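Local coordinates for fructose transport system repressor FruR (Pseudomonas putida, PDB 3O74), which probably binds regulatory DNA as a LacI-family transcription factor that represses or activates genes, with fructose 1-phosphate as its preferred effector, at residues L116-R121 against Q208-T213; S108-A113 against R263-R268; D197-Q200 against S206-L209; I123-A128 against G140-A145. All coordinates share one frame; numbering follows the deposited sequence.

Contact 1. Residues L116-R121 against Q208-T213; sequences LSSAPR and QLQLGT
Two torsions bring S118 and Q210 together: the S118 hydroxyl is tucked between its own backbone N and carbonyl carbon (chi1 63°), and the Q210 chain turns sharply at its second torsion (chi2 -90°), which presents CD and NE2 to the serine. The setting is the alpha/beta, periplasmic-binding-protein-like fold of the LacI family, where the turn after helix 104-116 meets the first residue of strand 210-214. A type I beta turn runs from L116 to A119, closed by the bond from A119 N to L116 O (3.1 Å), and A119 then leaves helical geometry with positive phi. Both CB bonds point across the gap, so a single pair of side chains can span backbones whose nearest CA atoms, of S118 and Q210, remain 8.3 Å apart. The S118 hydroxyl is hydrogen-bonded to L115 O, which helps set its rotation. Beyond the pair, Q210 exchanges backbone hydrogen bonds with D182 and L184, and P120 lies against A183, so the residue after the turn and the strand both border strand 183-186. S118 OG stands 3.1 Å from Q210 NE2, while S118 CB is 3.4 Å from that same nitrogen.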
loop_
_atom_site.group_PDB
_atom_site.type_symbol
_atom_site.label_atom_id
_atom_site.label_comp_id
_atom_site.label_asym_id
_atom_site.label_seq_id
_atom_site.Cartn_x
_atom_site.Cartn_y
_atom_site.Cartn_z
ATOM N N LEU B 116 2.710 7.359 29.206
ATOM C CA LEU B 116 3.115 8.010 30.447
ATOM C C LEU B 116 2.510 7.350 31.685
ATOM O O LEU B 116 2.958 7.593 32.806
ATOM C CB LEU B 116 2.745 9.497 30.409
ATOM C CG LEU B 116 3.883 10.498 30.203
ATOM C CD1 LEU B 116 5.162 9.802 29.769
ATOM C CD2 LEU B 116 3.485 11.572 29.202
ATOM N N SER B 117 1.496 6.515 31.480
ATOM C CA SER B 117 0.813 5.865 32.592
ATOM C C SER B 117 1.745 4.938 33.368
ATOM O O SER B 117 1.641 4.819 34.587
ATOM C CB SER B 117 -0.406 5.082 32.095
ATOM O OG SER B 117 -0.083 3.717 31.878
ATOM N N SER B 118 2.656 4.284 32.653
ATOM C CA SER B 118 3.565 3.314 33.258
ATOM C C SER B 118 4.710 3.975 34.023
ATOM O O SER B 118 5.608 3.293 34.517
ATOM C CB SER B 118 4.130 2.376 32.189
ATOM O OG SER B 118 4.906 3.092 31.245
ATOM N N ALA B 119 4.676 5.300 34.113
ATOM C CA ALA B 119 5.738 6.054 34.776
ATOM C C ALA B 119 7.106 5.732 34.181
ATOM O O ALA B 119 7.997 5.258 34.883
ATOM C CB ALA B 119 5.729 5.782 36.279
ATOM N N PRO B 120 7.275 5.983 32.873
ATOM C CA PRO B 120 8.562 5.728 32.219
ATOM C C PRO B 120 9.644 6.679 32.719
ATOM O O PRO B 120 9.353 7.826 33.060
ATOM C CB PRO B 120 8.261 5.990 30.740
ATOM C CG PRO B 120 7.100 6.915 30.750
ATOM C CD PRO B 120 6.275 6.523 31.935
ATOM N N ARG B 121 10.878 6.195 32.768
ATOM C CA ARG B 121 12.006 7.001 33.216
ATOM C C ARG B 121 12.521 7.857 32.064
ATOM O O ARG B 121 13.135 8.905 32.270
ATOM C CB ARG B 121 13.113 6.096 33.757
ATOM C CG ARG B 121 13.948 6.707 34.868
ATOM C CD ARG B 121 15.093 7.541 34.326
ATOM N NE ARG B 121 14.848 8.974 34.449
ATOM C CZ ARG B 121 15.809 9.891 34.442
ATOM N NH1 ARG B 121 17.076 9.516 34.325
ATOM N NH2 ARG B 121 15.509 11.178 34.559
ATOM N N GLN B 208 11.771 -4.521 25.228
ATOM C CA GLN B 208 10.516 -4.415 25.973
ATOM C C GLN B 208 10.117 -2.991 26.389
ATOM O O GLN B 208 9.838 -2.736 27.563
ATOM C CB GLN B 208 10.566 -5.334 27.197
ATOM C CG GLN B 208 11.902 -5.310 27.926
ATOM C CD GLN B 208 12.234 -6.635 28.589
ATOM O OE1 GLN B 208 12.543 -6.688 29.779
ATOM N NE2 GLN B 208 12.170 -7.715 27.817
ATOM N N LEU B 209 10.079 -2.075 25.424
ATOM C CA LEU B 209 9.617 -0.710 25.681
ATOM C C LEU B 209 8.110 -0.533 25.494
ATOM O O LEU B 209 7.442 -1.377 24.897
ATOM C CB LEU B 209 10.370 0.305 24.810
ATOM C CG LEU B 209 10.854 -0.066 23.403
ATOM C CD1 LEU B 209 9.874 -0.956 22.661
ATOM C CD2 LEU B 209 11.156 1.195 22.600
ATOM N N GLN B 210 7.588 0.572 26.021
ATOM C CA GLN B 210 6.217 0.995 25.748
ATOM C C GLN B 210 6.179 1.683 24.388
ATOM O O GLN B 210 6.871 2.681 24.184
ATOM C CB GLN B 210 5.742 1.976 26.820
ATOM C CG GLN B 210 5.709 1.407 28.226
ATOM C CD GLN B 210 4.378 0.768 28.561
ATOM O OE1 GLN B 210 4.219 -0.448 28.469
ATOM N NE2 GLN B 210 3.413 1.589 28.958
ATOM N N LEU B 211 5.367 1.166 23.467
ATOM C CA LEU B 211 5.340 1.683 22.099
ATOM C C LEU B 211 4.009 2.302 21.696
ATOM O O LEU B 211 2.942 1.765 21.989
ATOM C CB LEU B 211 5.687 0.582 21.096
ATOM C CG LEU B 211 7.141 0.148 20.964
ATOM C CD1 LEU B 211 7.250 -0.935 19.908
ATOM C CD2 LEU B 211 8.019 1.335 20.608
ATOM N N GLY B 212 4.092 3.425 20.991
ATOM C CA GLY B 212 2.921 4.073 20.436
ATOM C C GLY B 212 3.259 4.671 19.083
ATOM O O GLY B 212 4.366 5.175 18.880
ATOM N N THR B 213 2.306 4.626 18.158
ATOM C CA THR B 213 2.560 5.082 16.797
ATOM C C THR B 213 1.322 5.686 16.145
ATOM O O THR B 213 0.194 5.418 16.558
ATOM C CB THR B 213 3.059 3.927 15.904
ATOM O OG1 THR B 213 3.474 4.442 14.633
ATOM C CG2 THR B 213 1.956 2.894 15.692
#

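Contact 2. Residues S108-A113 against R263-R268; sequences SRQLAA and RTFKQR
Apolar contact comes first: a methyl of L111, CD1, rests 4.1 Å from F265 CE2, meeting the ring obliquely. L111 has CG anti to its backbone N (chi1 -168°), and this turns the branch from the helix toward the strand. F265 sends its ring across from the other side, its CB bond pointing at the helix, the CA atoms of the pair 8.2 Å apart. Next, a polar group sits beside the ring. Q110 reaches out in an extended chain until its OE1 stands 4.0 Å from F265 CD1, with amide and ring planes 76° apart; the other end of that amide, NE2, is hydrogen-bonded to D106. From the residue just after the strand, Q267 CG lies over one face of the F265 ring, 3.5 Å above its plane and offset toward the rim. In the fold, helix 104-116 here packs on strand 257-266 of the mixed sheet, with F214 of strand 210-214 also touching L111 and M230 of strand 227-231 touching both Q110 and F265. No hydrogen bond or salt bridge joins the segments, implying that this junction relies on van der Waals contact, while the amide nitrogen of Q110 is engaged by D106.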
loop_
_atom_site.group_PDB
_atom_site.type_symbol
_atom_site.label_atom_id
_atom_site.label_comp_id
_atom_site.label_asym_id
_atom_site.label_seq_id
_atom_site.Cartn_x
_atom_site.Cartn_y
_atom_site.Cartn_z
ATOM N N SER B 108 -1.755 12.841 19.086
ATOM C CA SER B 108 -0.405 12.693 19.603
ATOM C C SER B 108 -0.368 12.877 21.118
ATOM O O SER B 108 0.381 12.197 21.827
ATOM C CB SER B 108 0.522 13.700 18.928
ATOM O OG SER B 108 1.866 13.453 19.277
ATOM N N ARG B 109 -1.177 13.801 21.620
ATOM C CA ARG B 109 -1.212 14.045 23.052
ATOM C C ARG B 109 -1.728 12.812 23.785
ATOM O O ARG B 109 -1.135 12.375 24.773
ATOM C CB ARG B 109 -2.079 15.259 23.381
ATOM C CG ARG B 109 -1.639 15.989 24.640
ATOM C CD ARG B 109 -2.810 16.633 25.373
ATOM N NE ARG B 109 -3.616 15.639 26.074
ATOM C CZ ARG B 109 -4.786 15.188 25.640
ATOM N NH1 ARG B 109 -5.299 15.654 24.511
ATOM N NH2 ARG B 109 -5.448 14.277 26.340
ATOM N N GLN B 110 -2.830 12.251 23.295
ATOM C CA GLN B 110 -3.403 11.052 23.892
ATOM C C GLN B 110 -2.450 9.868 23.780
ATOM O O GLN B 110 -2.324 9.071 24.710
ATOM C CB GLN B 110 -4.719 10.688 23.209
ATOM C CG GLN B 110 -5.868 11.635 23.475
ATOM C CD GLN B 110 -7.196 11.038 23.057
ATOM O OE1 GLN B 110 -7.517 9.904 23.418
ATOM N NE2 GLN B 110 -7.973 11.792 22.289
ATOM N N LEU B 111 -1.792 9.752 22.631
ATOM C CA LEU B 111 -0.871 8.651 22.385
ATOM C C LEU B 111 0.258 8.658 23.414
ATOM O O LEU B 111 0.541 7.639 24.043
ATOM C CB LEU B 111 -0.313 8.730 20.961
ATOM C CG LEU B 111 0.442 7.519 20.411
ATOM C CD1 LEU B 111 -0.387 6.249 20.547
ATOM C CD2 LEU B 111 0.824 7.757 18.959
ATOM N N ALA B 112 0.888 9.816 23.595
ATOM C CA ALA B 112 1.985 9.945 24.544
ATOM C C ALA B 112 1.505 9.733 25.978
ATOM O O ALA B 112 2.161 9.057 26.772
ATOM C CB ALA B 112 2.656 11.299 24.399
ATOM N N ALA B 113 0.354 10.309 26.304
ATOM C CA ALA B 113 -0.217 10.175 27.639
ATOM C C ALA B 113 -0.498 8.713 27.981
ATOM O O ALA B 113 -0.387 8.306 29.137
ATOM C CB ALA B 113 -1.482 11.004 27.758
ATOM N N ARG B 263 -8.826 10.793 14.817
ATOM C CA ARG B 263 -8.248 9.469 14.641
ATOM C C ARG B 263 -8.879 8.495 15.633
ATOM O O ARG B 263 -9.349 8.899 16.695
ATOM C CB ARG B 263 -6.732 9.515 14.841
ATOM C CG ARG B 263 -5.978 10.226 13.724
ATOM C CD ARG B 263 -4.468 10.179 13.932
ATOM N NE ARG B 263 -3.759 10.771 12.801
ATOM C CZ ARG B 263 -3.197 10.072 11.820
ATOM N NH1 ARG B 263 -3.242 8.748 11.836
ATOM N NH2 ARG B 263 -2.578 10.697 10.827
ATOM N N THR B 264 -8.897 7.210 15.289
ATOM C CA THR B 264 -9.399 6.197 16.211
ATOM C C THR B 264 -8.250 5.611 17.026
ATOM O O THR B 264 -7.172 5.340 16.493
ATOM C CB THR B 264 -10.169 5.086 15.481
ATOM O OG1 THR B 264 -9.332 4.493 14.482
ATOM C CG2 THR B 264 -11.413 5.661 14.816
ATOM N N PHE B 265 -8.476 5.436 18.323
ATOM C CA PHE B 265 -7.440 4.930 19.215
ATOM C C PHE B 265 -7.497 3.406 19.294
ATOM O O PHE B 265 -8.514 2.829 19.687
ATOM C CB PHE B 265 -7.591 5.543 20.609
ATOM C CG PHE B 265 -6.323 5.534 21.426
ATOM C CD1 PHE B 265 -6.244 6.250 22.611
ATOM C CD2 PHE B 265 -5.213 4.818 21.008
ATOM C CE1 PHE B 265 -5.085 6.248 23.367
ATOM C CE2 PHE B 265 -4.050 4.814 21.761
ATOM C CZ PHE B 265 -3.987 5.529 22.941
ATOM N N LYS B 266 -6.406 2.759 18.902
ATOM C CA LYS B 266 -6.286 1.314 19.018
ATOM C C LYS B 266 -5.315 0.994 20.143
ATOM O O LYS B 266 -4.100 1.046 19.955
ATOM C CB LYS B 266 -5.782 0.701 17.714
ATOM C CG LYS B 266 -5.503 -0.793 17.816
ATOM C CD LYS B 266 -6.790 -1.594 17.959
ATOM C CE LYS B 266 -6.519 -2.969 18.552
ATOM N NZ LYS B 266 -7.049 -4.079 17.710
ATOM N N GLN B 267 -5.850 0.679 21.317
ATOM C CA GLN B 267 -5.015 0.366 22.470
ATOM C C GLN B 267 -4.771 -1.124 22.588
ATOM O O GLN B 267 -5.708 -1.921 22.640
ATOM C CB GLN B 267 -5.626 0.902 23.763
ATOM C CG GLN B 267 -5.363 2.383 24.017
ATOM C CD GLN B 267 -5.847 2.832 25.383
ATOM O OE1 GLN B 267 -7.052 2.888 25.647
ATOM N NE2 GLN B 267 -4.906 3.148 26.265
ATOM N N ARG B 268 -3.498 -1.491 22.625
ATOM C CA ARG B 268 -3.106 -2.880 22.767
ATOM C C ARG B 268 -2.331 -3.060 24.065
ATOM O O ARG B 268 -2.092 -4.180 24.507
ATOM C CB ARG B 268 -2.274 -3.314 21.563
ATOM C CG ARG B 268 -3.010 -3.144 20.249
ATOM C CD ARG B 268 -2.091 -3.346 19.067
ATOM N NE ARG B 268 -2.619 -2.707 17.866
ATOM C CZ ARG B 268 -3.025 -3.370 16.792
ATOM N NH1 ARG B 268 -2.951 -4.690 16.765
ATOM N NH2 ARG B 268 -3.495 -2.716 15.741
#

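Contact 3. Residues D197-Q200 against S206-L209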
loop_
_atom_site.group_PDB
_atom_site.type_symbol
_atom_site.label_atom_id
_atom_site.label_comp_id
_atom_site.label_asym_id
_atom_site.label_seq_id
_atom_site.Cartn_x
_atom_site.Cartn_y
_atom_site.Cartn_z
ATOM N N ASP B 197 13.235 -2.988 12.987
ATOM C CA ASP B 197 14.470 -3.525 12.420
ATOM C C ASP B 197 15.602 -3.411 13.424
ATOM O O ASP B 197 16.394 -4.343 13.607
ATOM C CB ASP B 197 14.853 -2.784 11.142
ATOM C CG ASP B 197 13.966 -3.142 9.973
ATOM O OD1 ASP B 197 13.475 -4.289 9.925
ATOM O OD2 ASP B 197 13.760 -2.271 9.101
ATOM N N THR B 198 15.676 -2.258 14.076
ATOM C CA THR B 198 16.723 -2.013 15.053
ATOM C C THR B 198 16.558 -2.951 16.240
ATOM O O THR B 198 17.520 -3.567 16.691
ATOM C CB THR B 198 16.716 -0.549 15.526
ATOM O OG1 THR B 198 16.991 0.307 14.410
ATOM C CG2 THR B 198 17.769 -0.329 16.594
ATOM N N LEU B 199 15.327 -3.067 16.731
ATOM C CA LEU B 199 15.027 -3.945 17.856
ATOM C C LEU B 199 15.401 -5.391 17.552
ATOM O O LEU B 199 15.923 -6.101 18.407
ATOM C CB LEU B 199 13.540 -3.859 18.203
ATOM C CG LEU B 199 13.134 -2.810 19.235
ATOM C CD1 LEU B 199 13.959 -1.541 19.090
ATOM C CD2 LEU B 199 11.653 -2.514 19.137
ATOM N N GLN B 200 15.133 -5.827 16.326
ATOM C CA GLN B 200 15.405 -7.207 15.940
ATOM C C GLN B 200 16.895 -7.529 15.918
ATOM O O GLN B 200 17.299 -8.663 16.178
ATOM C CB GLN B 200 14.767 -7.517 14.589
ATOM C CG GLN B 200 13.505 -8.342 14.703
ATOM C CD GLN B 200 13.723 -9.801 14.351
ATOM O OE1 GLN B 200 13.274 -10.270 13.306
ATOM N NE2 GLN B 200 14.414 -10.525 15.224
ATOM N N SER B 206 16.266 -7.696 25.160
ATOM C CA SER B 206 16.311 -6.244 25.267
ATOM C C SER B 206 15.450 -5.620 24.173
ATOM O O SER B 206 15.968 -5.109 23.180
ATOM C CB SER B 206 17.750 -5.738 25.176
ATOM O OG SER B 206 17.866 -4.446 25.754
ATOM N N ARG B 207 14.133 -5.666 24.370
ATOM C CA ARG B 207 13.167 -5.228 23.360
ATOM C C ARG B 207 11.795 -4.929 23.963
ATOM O O ARG B 207 10.777 -5.055 23.286
ATOM C CB ARG B 207 13.019 -6.299 22.273
ATOM C CG ARG B 207 13.948 -6.115 21.083
ATOM C CD ARG B 207 14.694 -7.396 20.723
ATOM N NE ARG B 207 13.833 -8.425 20.143
ATOM C CZ ARG B 207 14.270 -9.402 19.355
ATOM N NH1 ARG B 207 15.556 -9.475 19.039
ATOM N NH2 ARG B 207 13.424 -10.302 18.872
ATOM N N GLN B 208 11.771 -4.521 25.228
ATOM C CA GLN B 208 10.516 -4.415 25.973
ATOM C C GLN B 208 10.117 -2.991 26.389
ATOM O O GLN B 208 9.838 -2.736 27.563
ATOM C CB GLN B 208 10.566 -5.334 27.197
ATOM C CG GLN B 208 11.902 -5.310 27.926
ATOM C CD GLN B 208 12.234 -6.635 28.589
ATOM O OE1 GLN B 208 12.543 -6.688 29.779
ATOM N NE2 GLN B 208 12.170 -7.715 27.817
ATOM N N LEU B 209 10.079 -2.075 25.424
ATOM C CA LEU B 209 9.617 -0.710 25.681
ATOM C C LEU B 209 8.110 -0.533 25.494
ATOM O O LEU B 209 7.442 -1.377 24.897
ATOM C CB LEU B 209 10.370 0.305 24.810
ATOM C CG LEU B 209 10.854 -0.066 23.403
ATOM C CD1 LEU B 209 9.874 -0.956 22.661
ATOM C CD2 LEU B 209 11.156 1.195 22.600
#
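The guanidinium of R207 has Q200 CA over one face, 3.8 Å above the plane and offset toward the rim, while L199 O approaches the same group obliquely. The side-chain amide of Q200 crosses it at a steep tilt, the two planes 68° apart, and Q200 NE2 comes to 3.8 Å from R207 NH2. Bends at chi2 (131°) and chi3 (70°) fold the arginine along the last turn of the helix, so that its aliphatic part runs past L199 in the opposite direction, with R207 CG 3.7 Å from L199 CB. The two CA atoms of L199 and R207 are only 5.9 Å apart. This is the return from helix 189-201 into strand 210-214, the helix-to-strand half of a beta-alpha-beta crossover in the LacI-type alpha/beta fold, and R207 lies across the carbonyl groups at the end of that helix. R207 NH1 is hydrogen-bonded to R202 O, just beyond the segment; it also stands 3.4 Å from Q200 O, at an angle too poor for a bond. Such a positive group beside the carbonyl end of a helix probably interacts favourably with its dipole. Deeper in, the leucines take over: L199 CD2 meets L209 CD1 at 4.2 Å, and L199 also packs on M170 of helix 163-177. Q200 also packs on F222 of the second subunit.

Contact 4. Residues I123-A128 against G140-A145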
loop_
_atom_site.group_PDB
_atom_site.type_symbol
_atom_site.label_atom_id
_atom_site.label_comp_id
_atom_site.label_asym_id
_atom_site.label_seq_id
_atom_site.Cartn_x
_atom_site.Cartn_y
_atom_site.Cartn_z
ATOM N N ILE B 123 11.418 8.931 27.753
ATOM C CA ILE B 123 10.480 8.845 26.644
ATOM C C ILE B 123 11.044 9.581 25.439
ATOM O O ILE B 123 11.701 10.611 25.582
ATOM C CB ILE B 123 9.098 9.430 27.017
ATOM C CG1 ILE B 123 8.092 9.185 25.893
ATOM C CG2 ILE B 123 9.204 10.916 27.342
ATOM C CD1 ILE B 123 6.654 9.451 26.291
ATOM N N ALA B 124 10.793 9.046 24.250
ATOM C CA ALA B 124 11.335 9.647 23.045
ATOM C C ALA B 124 10.280 9.785 21.961
ATOM O O ALA B 124 9.290 9.055 21.935
ATOM C CB ALA B 124 12.517 8.842 22.533
ATOM N N LEU B 125 10.509 10.746 21.075
ATOM C CA LEU B 125 9.695 10.920 19.889
ATOM C C LEU B 125 10.578 10.697 18.670
ATOM O O LEU B 125 11.653 11.287 18.552
ATOM C CB LEU B 125 9.110 12.328 19.842
ATOM C CG LEU B 125 8.406 12.670 18.533
ATOM C CD1 LEU B 125 6.979 12.139 18.537
ATOM C CD2 LEU B 125 8.425 14.176 18.306
ATOM N N ILE B 126 10.132 9.829 17.774
ATOM C CA ILE B 126 10.822 9.628 16.514
ATOM C C ILE B 126 9.905 10.079 15.384
ATOM O O ILE B 126 8.802 9.562 15.222
ATOM C CB ILE B 126 11.233 8.164 16.326
ATOM C CG1 ILE B 126 12.482 7.853 17.157
ATOM C CG2 ILE B 126 11.493 7.857 14.850
ATOM C CD1 ILE B 126 12.940 6.400 17.075
ATOM N N GLY B 127 10.375 11.049 14.611
ATOM C CA GLY B 127 9.591 11.621 13.538
ATOM C C GLY B 127 10.475 11.954 12.355
ATOM O O GLY B 127 11.632 11.558 12.316
ATOM N N ALA B 128 9.930 12.689 11.395
ATOM C CA ALA B 128 10.652 13.018 10.173
ATOM C C ALA B 128 10.014 14.227 9.515
ATOM O O ALA B 128 8.861 14.554 9.796
ATOM C CB ALA B 128 10.655 11.830 9.213
ATOM N N GLY B 140 4.093 18.608 18.575
ATOM C CA GLY B 140 3.442 19.551 19.469
ATOM C C GLY B 140 2.569 18.863 20.501
ATOM O O GLY B 140 2.625 19.190 21.686
ATOM N N GLY B 141 1.762 17.906 20.051
ATOM C CA GLY B 141 0.913 17.146 20.950
ATOM C C GLY B 141 1.726 16.321 21.925
ATOM O O GLY B 141 1.372 16.186 23.099
ATOM N N PHE B 142 2.829 15.768 21.429
ATOM C CA PHE B 142 3.753 15.003 22.258
ATOM C C PHE B 142 4.311 15.854 23.402
ATOM O O PHE B 142 4.328 15.419 24.555
ATOM C CB PHE B 142 4.882 14.434 21.388
ATOM C CG PHE B 142 5.977 13.755 22.165
ATOM C CD1 PHE B 142 5.863 12.426 22.536
ATOM C CD2 PHE B 142 7.131 14.441 22.500
ATOM C CE1 PHE B 142 6.876 11.798 23.243
ATOM C CE2 PHE B 142 8.147 13.820 23.203
ATOM C CZ PHE B 142 8.020 12.496 23.576
ATOM N N ASP B 143 4.755 17.068 23.090
ATOM C CA ASP B 143 5.261 17.978 24.119
ATOM C C ASP B 143 4.181 18.323 25.135
ATOM O O ASP B 143 4.435 18.351 26.340
ATOM C CB ASP B 143 5.793 19.269 23.494
ATOM C CG ASP B 143 7.054 19.051 22.685
ATOM O OD1 ASP B 143 7.685 17.985 22.834
ATOM O OD2 ASP B 143 7.419 19.955 21.903
ATOM N N GLU B 144 2.978 18.587 24.638
ATOM C CA GLU B 144 1.856 18.983 25.482
ATOM C C GLU B 144 1.563 17.956 26.575
ATOM O O GLU B 144 1.237 18.316 27.704
ATOM C CB GLU B 144 0.611 19.217 24.625
ATOM C CG GLU B 144 -0.700 19.086 25.374
ATOM C CD GLU B 144 -1.260 20.413 25.848
ATOM O OE1 GLU B 144 -0.969 21.448 25.213
ATOM O OE2 GLU B 144 -2.004 20.416 26.852
ATOM N N ALA B 145 1.685 16.677 26.236
ATOM C CA ALA B 145 1.432 15.607 27.196
ATOM C C ALA B 145 2.581 15.458 28.187
ATOM O O ALA B 145 2.458 14.763 29.196
ATOM C CB ALA B 145 1.182 14.292 26.475
#
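Strand 123-128 and helix 140-144 run almost antiparallel, 174° between their N-to-C directions, with the two axes 10.1 Å apart at closest approach. They are the strand and helix of a beta-alpha-beta unit completed by strand 152-158, and the reversal of direction is what such a crossover demands. L125 and F142 are the residues whose CA atoms come closest, at 7.6 Å. The helix is held by its own backbone bonds, among them E144 N to G140 O, and the strand hydrogen-bonds to both neighbours: A124 with A183 and V185, I123 and L125 with R154.

One aromatic side chain bridges the gap. F142, with CG anti to its backbone N (chi1 174°), drives its ring down toward the sheet, and L125 CB sits over the middle of one ring face in a CH-pi contact, 3.8 Å from the centroid and 9° off the normal. L125 CD1 extends along that side as far as CG of F142, at 4.1 Å. I123 meets the far part of the ring from the opposite direction, its CD1 3.9 Å from F142 CE1, an oblique approach. The carbonyl oxygen of A124 is equally near this carbon, also obliquely. A112 of helix 104-116 also touches the ring, which therefore lies between strand 122-128 and that helix; S108 lies nearer the backbone end of F142.

All four touching residues are buried, and no hydrogen bond crosses between the segments; the chemistry implies that helix and strand cohere through hydrophobic burial, with the ring face resting on the leucine methylene.

Read from the N terminus, the first segment met is 108-113 on helix 104-116, which opens contact 2; the end of that helix then opens contact 1. Contact 4 opens on strand 122-128 and is the first to close, on helix 133-144. Helix 189-201 opens contact 3, which the loop before strand 210-214 closes; contact 1 closes on that same loop and strand, sharing Q208 and L209. Contact 2 closes last, on strand 257-266, and so encloses the other three, while contact 4 sits within contact 1. No touch links contact 3 to contacts 2 or 4, but L111 packs on G212 and T213, and R109 on E144, tying helix 104-116 to the sheet and the neighbouring helix.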